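Local coordinates for uric acid degradation bifunctional protein PucL (Bacillus subtilis, PDB 6A4M) that probably oxidises urate to 5-hydroxyisourate, as the urate oxidase part of a bifunctional protein that is also assigned a decarboxylase activity, at residues N34-G46 against M102-F114. Residues are numbered along the deposited sequence; the frame is centred on the assembly and turned at random.
Sequences NTVVGVDVTCEIG and MDTITLTGEDIPF
Asp40 and Glu110, Thr42 and Thr108, and Glu44 and Thr106 are the hydrogen-bonded pairs of two antiparallel strands, 36-45 and 104-121. Each pair exchanges two backbone bonds; Thr108 N reaches Thr42 O at 3.0 Å, and Gly46 N continues the series to Thr104 O. Between these pairs, CA-H...O contacts such as Val41 CA to Thr108 O at 3.3 Å add to the strand pairing.

The face carrying Val41, Cys43 and Ile45 is greasy. Ile45 takes the tip of Met102 on two branches: Met102 CE lies 3.7 Å from Ile45 CG2, with Ile45 CD1 equally near, the side chains crossing at about a right angle. The thioether chain runs extended and then bends at its last torsion (chi3 -59°), which brings the methyl round to the isoleucine. Farther along, Leu107 CD2 touches both Val41 CG1 and Cys43 SG, 3.9 Å from the sulfur. On the other face Thr42 and Thr108 touch CB to CB, and a water joins Thr106 O to Thr108 OG1.

At the far end Phe114 turns one ring face to Val36 CG2, a CH-pi contact 4.3 Å from the centroid, and its edge to Gly38 N. Phe114 CE2 and Ile112 CB lie against the bare backbone of Gly38.

The pair belongs to the large antiparallel sheet, where strand 3-13 flanks 36-45 and strand 139-148 flanks 104-121. Helix 84-98 covers the apolar face, Phe95 meeting Cys43, Met102 and Ile105, a helix-backed sheet consistent with the tunnelling fold of uricases.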
loop_
_atom_site.group_PDB
_atom_site.type_symbol
_atom_site.label_atom_id
_atom_site.label_comp_id
_atom_site.label_asym_id
_atom_site.label_seq_id
_atom_site.Cartn_x
_atom_site.Cartn_y
_atom_site.Cartn_z
ATOM N N ASN A 34 9.709 11.123 5.433
ATOM C CA ASN A 34 8.435 11.852 5.341
ATOM C C ASN A 34 8.621 13.356 5.064
ATOM O O ASN A 34 7.846 14.190 5.537
ATOM C CB ASN A 34 7.572 11.615 6.604
ATOM C CG ASN A 34 6.891 10.250 6.628
ATOM O OD1 ASN A 34 6.764 9.569 5.605
ATOM N ND2 ASN A 34 6.416 9.859 7.811
ATOM N N THR A 35 9.644 13.688 4.275
ATOM C CA THR A 35 9.949 15.078 3.916
ATOM C C THR A 35 8.827 15.693 3.085
ATOM O O THR A 35 8.498 16.864 3.253
ATOM C CB THR A 35 11.265 15.172 3.124
ATOM O OG1 THR A 35 12.310 14.540 3.864
ATOM C CG2 THR A 35 11.645 16.621 2.850
ATOM N N VAL A 36 8.268 14.904 2.173
ATOM C CA VAL A 36 7.053 15.272 1.456
ATOM C C VAL A 36 6.163 14.032 1.318
ATOM O O VAL A 36 6.629 12.948 0.966
ATOM C CB VAL A 36 7.354 15.939 0.090
ATOM C CG1 VAL A 36 8.236 15.062 -0.791
ATOM C CG2 VAL A 36 6.064 16.317 -0.629
ATOM N N VAL A 37 4.889 14.215 1.645
ATOM C CA VAL A 37 3.901 13.151 1.668
ATOM C C VAL A 37 2.671 13.663 0.925
ATOM O O VAL A 37 2.255 14.808 1.118
ATOM C CB VAL A 37 3.538 12.771 3.122
ATOM C CG1 VAL A 37 2.360 11.799 3.174
ATOM C CG2 VAL A 37 4.754 12.178 3.825
ATOM N N GLY A 38 2.107 12.816 0.070
ATOM C CA GLY A 38 0.888 13.131 -0.656
ATOM C C GLY A 38 -0.127 12.040 -0.405
ATOM O O GLY A 38 0.224 10.860 -0.376
ATOM N N VAL A 39 -1.384 12.436 -0.220
ATOM C CA VAL A 39 -2.471 11.489 -0.029
ATOM C C VAL A 39 -3.731 11.976 -0.742
ATOM O O VAL A 39 -3.979 13.180 -0.853
ATOM C CB VAL A 39 -2.748 11.222 1.470
ATOM C CG1 VAL A 39 -3.336 12.449 2.163
ATOM C CG2 VAL A 39 -3.662 10.012 1.645
ATOM N N ASP A 40 -4.516 11.014 -1.216
ATOM C CA ASP A 40 -5.752 11.270 -1.924
ATOM C C ASP A 40 -6.895 10.690 -1.101
ATOM O O ASP A 40 -7.100 9.471 -1.077
ATOM C CB ASP A 40 -5.682 10.624 -3.300
ATOM C CG ASP A 40 -6.606 11.268 -4.269
ATOM O OD1 ASP A 40 -7.836 11.129 -4.113
ATOM O OD2 ASP A 40 -6.091 11.933 -5.183
ATOM N N VAL A 41 -7.621 11.569 -0.410
ATOM C CA VAL A 41 -8.655 11.143 0.521
ATOM C C VAL A 41 -10.013 11.081 -0.168
ATOM O O VAL A 41 -10.385 11.996 -0.909
ATOM C CB VAL A 41 -8.737 12.062 1.759
ATOM C CG1 VAL A 41 -9.830 11.583 2.717
ATOM C CG2 VAL A 41 -7.385 12.114 2.462
ATOM N N THR A 42 -10.718 9.976 0.068
ATOM C CA THR A 42 -12.144 9.855 -0.201
ATOM C C THR A 42 -12.831 9.740 1.165
ATOM O O THR A 42 -12.398 8.949 2.012
ATOM C CB THR A 42 -12.454 8.607 -1.050
ATOM O OG1 THR A 42 -11.628 8.605 -2.221
ATOM C CG2 THR A 42 -13.924 8.573 -1.464
ATOM N N CYS A 43 -13.880 10.535 1.378
ATOM C CA CYS A 43 -14.609 10.552 2.647
ATOM C C CYS A 43 -16.100 10.320 2.409
ATOM O O CYS A 43 -16.705 10.993 1.581
ATOM C CB CYS A 43 -14.395 11.882 3.361
ATOM S SG CYS A 43 -15.124 11.933 5.013
ATOM N N GLU A 44 -16.672 9.361 3.138
ATOM C CA GLU A 44 -18.068 8.955 2.983
ATOM C C GLU A 44 -18.697 8.819 4.371
ATOM O O GLU A 44 -18.201 8.045 5.192
ATOM C CB GLU A 44 -18.141 7.611 2.250
ATOM C CG GLU A 44 -19.545 7.182 1.841
ATOM C CD GLU A 44 -19.590 5.822 1.155
ATOM O OE1 GLU A 44 -18.542 5.145 1.057
ATOM O OE2 GLU A 44 -20.689 5.424 0.713
ATOM N N ILE A 45 -19.779 9.556 4.626
ATOM C CA ILE A 45 -20.449 9.531 5.933
ATOM C C ILE A 45 -21.917 9.129 5.794
ATOM O O ILE A 45 -22.593 9.550 4.855
ATOM C CB ILE A 45 -20.286 10.875 6.690
ATOM C CG1 ILE A 45 -20.978 12.040 5.964
ATOM C CG2 ILE A 45 -18.803 11.180 6.879
ATOM C CD1 ILE A 45 -20.930 13.358 6.711
ATOM N N GLY A 46 -22.390 8.296 6.724
ATOM C CA GLY A 46 -23.770 7.792 6.722
ATOM C C GLY A 46 -24.695 8.657 7.556
ATOM O O GLY A 46 -24.423 8.911 8.730
ATOM N N MET A 102 -23.747 12.278 12.571
ATOM C CA MET A 102 -22.967 11.265 11.863
ATOM C C MET A 102 -22.838 9.991 12.699
ATOM O O MET A 102 -22.370 10.041 13.837
ATOM C CB MET A 102 -21.573 11.820 11.560
ATOM C CG MET A 102 -20.675 10.915 10.735
ATOM S SD MET A 102 -18.977 11.511 10.718
ATOM C CE MET A 102 -19.196 13.150 10.024
ATOM N N ASP A 103 -23.248 8.861 12.121
ATOM C CA ASP A 103 -23.157 7.543 12.769
ATOM C C ASP A 103 -22.045 6.654 12.192
ATOM O O ASP A 103 -21.390 5.925 12.938
ATOM C CB ASP A 103 -24.504 6.812 12.668
ATOM C CG ASP A 103 -25.645 7.578 13.334
ATOM O OD1 ASP A 103 -25.409 8.260 14.356
ATOM O OD2 ASP A 103 -26.786 7.498 12.834
ATOM N N THR A 104 -21.847 6.709 10.874
ATOM C CA THR A 104 -20.847 5.898 10.175
ATOM C C THR A 104 -19.897 6.794 9.377
ATOM O O THR A 104 -20.289 7.872 8.917
ATOM C CB THR A 104 -21.527 4.909 9.203
ATOM O OG1 THR A 104 -22.619 4.261 9.861
ATOM C CG2 THR A 104 -20.545 3.842 8.719
ATOM N N ILE A 105 -18.651 6.344 9.226
ATOM C CA ILE A 105 -17.678 7.006 8.354
ATOM C C ILE A 105 -16.746 5.976 7.704
ATOM O O ILE A 105 -16.229 5.088 8.379
ATOM C CB ILE A 105 -16.863 8.099 9.096
ATOM C CG1 ILE A 105 -15.942 8.848 8.119
ATOM C CG2 ILE A 105 -16.052 7.518 10.250
ATOM C CD1 ILE A 105 -15.422 10.167 8.652
ATOM N N THR A 106 -16.564 6.098 6.390
ATOM C CA THR A 106 -15.599 5.292 5.645
ATOM C C THR A 106 -14.578 6.242 5.032
ATOM O O THR A 106 -14.945 7.125 4.254
ATOM C CB THR A 106 -16.271 4.474 4.522
ATOM O OG1 THR A 106 -17.415 3.787 5.039
ATOM C CG2 THR A 106 -15.298 3.455 3.933
ATOM N N LEU A 107 -13.310 6.062 5.400
ATOM C CA LEU A 107 -12.210 6.851 4.855
ATOM C C LEU A 107 -11.288 5.977 4.015
ATOM O O LEU A 107 -10.937 4.870 4.420
ATOM C CB LEU A 107 -11.417 7.503 5.982
ATOM C CG LEU A 107 -12.080 8.746 6.571
ATOM C CD1 LEU A 107 -11.620 8.985 7.999
ATOM C CD2 LEU A 107 -11.807 9.971 5.711
ATOM N N THR A 108 -10.909 6.494 2.849
ATOM C CA THR A 108 -9.947 5.859 1.958
ATOM C C THR A 108 -8.799 6.836 1.748
ATOM O O THR A 108 -9.039 8.008 1.462
ATOM C CB THR A 108 -10.590 5.548 0.597
ATOM O OG1 THR A 108 -11.758 4.740 0.796
ATOM C CG2 THR A 108 -9.627 4.815 -0.323
ATOM N N GLY A 109 -7.566 6.350 1.884
ATOM C CA GLY A 109 -6.369 7.178 1.724
ATOM C C GLY A 109 -5.403 6.548 0.743
ATOM O O GLY A 109 -4.779 5.542 1.063
ATOM N N GLU A 110 -5.286 7.146 -0.443
ATOM C CA GLU A 110 -4.372 6.673 -1.493
ATOM C C GLU A 110 -3.075 7.474 -1.506
ATOM O O GLU A 110 -3.090 8.671 -1.782
ATOM C CB GLU A 110 -5.019 6.775 -2.882
ATOM C CG GLU A 110 -5.552 5.466 -3.440
ATOM C CD GLU A 110 -5.670 5.502 -4.953
ATOM O OE1 GLU A 110 -4.615 5.503 -5.629
ATOM O OE2 GLU A 110 -6.814 5.521 -5.458
ATOM N N ASP A 111 -1.959 6.797 -1.247
ATOM C CA ASP A 111 -0.642 7.427 -1.218
ATOM C C ASP A 111 -0.248 7.929 -2.598
ATOM O O ASP A 111 -0.472 7.256 -3.599
ATOM C CB ASP A 111 0.409 6.432 -0.703
ATOM C CG ASP A 111 1.811 7.030 -0.618
ATOM O OD1 ASP A 111 1.946 8.200 -0.208
ATOM O OD2 ASP A 111 2.786 6.322 -0.951
ATOM N N ILE A 112 0.309 9.134 -2.636
ATOM C CA ILE A 112 0.979 9.659 -3.817
ATOM C C ILE A 112 2.471 9.507 -3.505
ATOM O O ILE A 112 3.033 10.345 -2.797
ATOM C CB ILE A 112 0.594 11.128 -4.096
ATOM C CG1 ILE A 112 -0.895 11.220 -4.447
ATOM C CG2 ILE A 112 1.438 11.697 -5.233
ATOM C CD1 ILE A 112 -1.468 12.618 -4.380
ATOM N N PRO A 113 3.110 8.425 -4.004
ATOM C CA PRO A 113 4.474 8.133 -3.560
ATOM C C PRO A 113 5.503 9.114 -4.112
ATOM O O PRO A 113 5.455 9.456 -5.295
ATOM C CB PRO A 113 4.740 6.714 -4.088
ATOM C CG PRO A 113 3.629 6.387 -5.023
ATOM C CD PRO A 113 2.707 7.562 -5.128
ATOM N N PHE A 114 6.403 9.570 -3.244
ATOM C CA PHE A 114 7.513 10.428 -3.636
ATOM C C PHE A 114 8.828 9.697 -3.394
ATOM O O PHE A 114 9.023 9.118 -2.326
ATOM C CB PHE A 114 7.462 11.751 -2.874
ATOM C CG PHE A 114 6.346 12.650 -3.320
ATOM C CD1 PHE A 114 6.479 13.426 -4.465
ATOM C CD2 PHE A 114 5.151 12.707 -2.609
ATOM C CE1 PHE A 114 5.446 14.250 -4.889
ATOM C CE2 PHE A 114 4.117 13.530 -3.027
ATOM C CZ PHE A 114 4.264 14.303 -4.168
HETATM O O HOH W 1 3.276 10.339 -0.141
HETATM O O HOH W 2 -13.981 6.472 1.577
HETATM O O HOH W 3 -19.889 5.154 5.654
#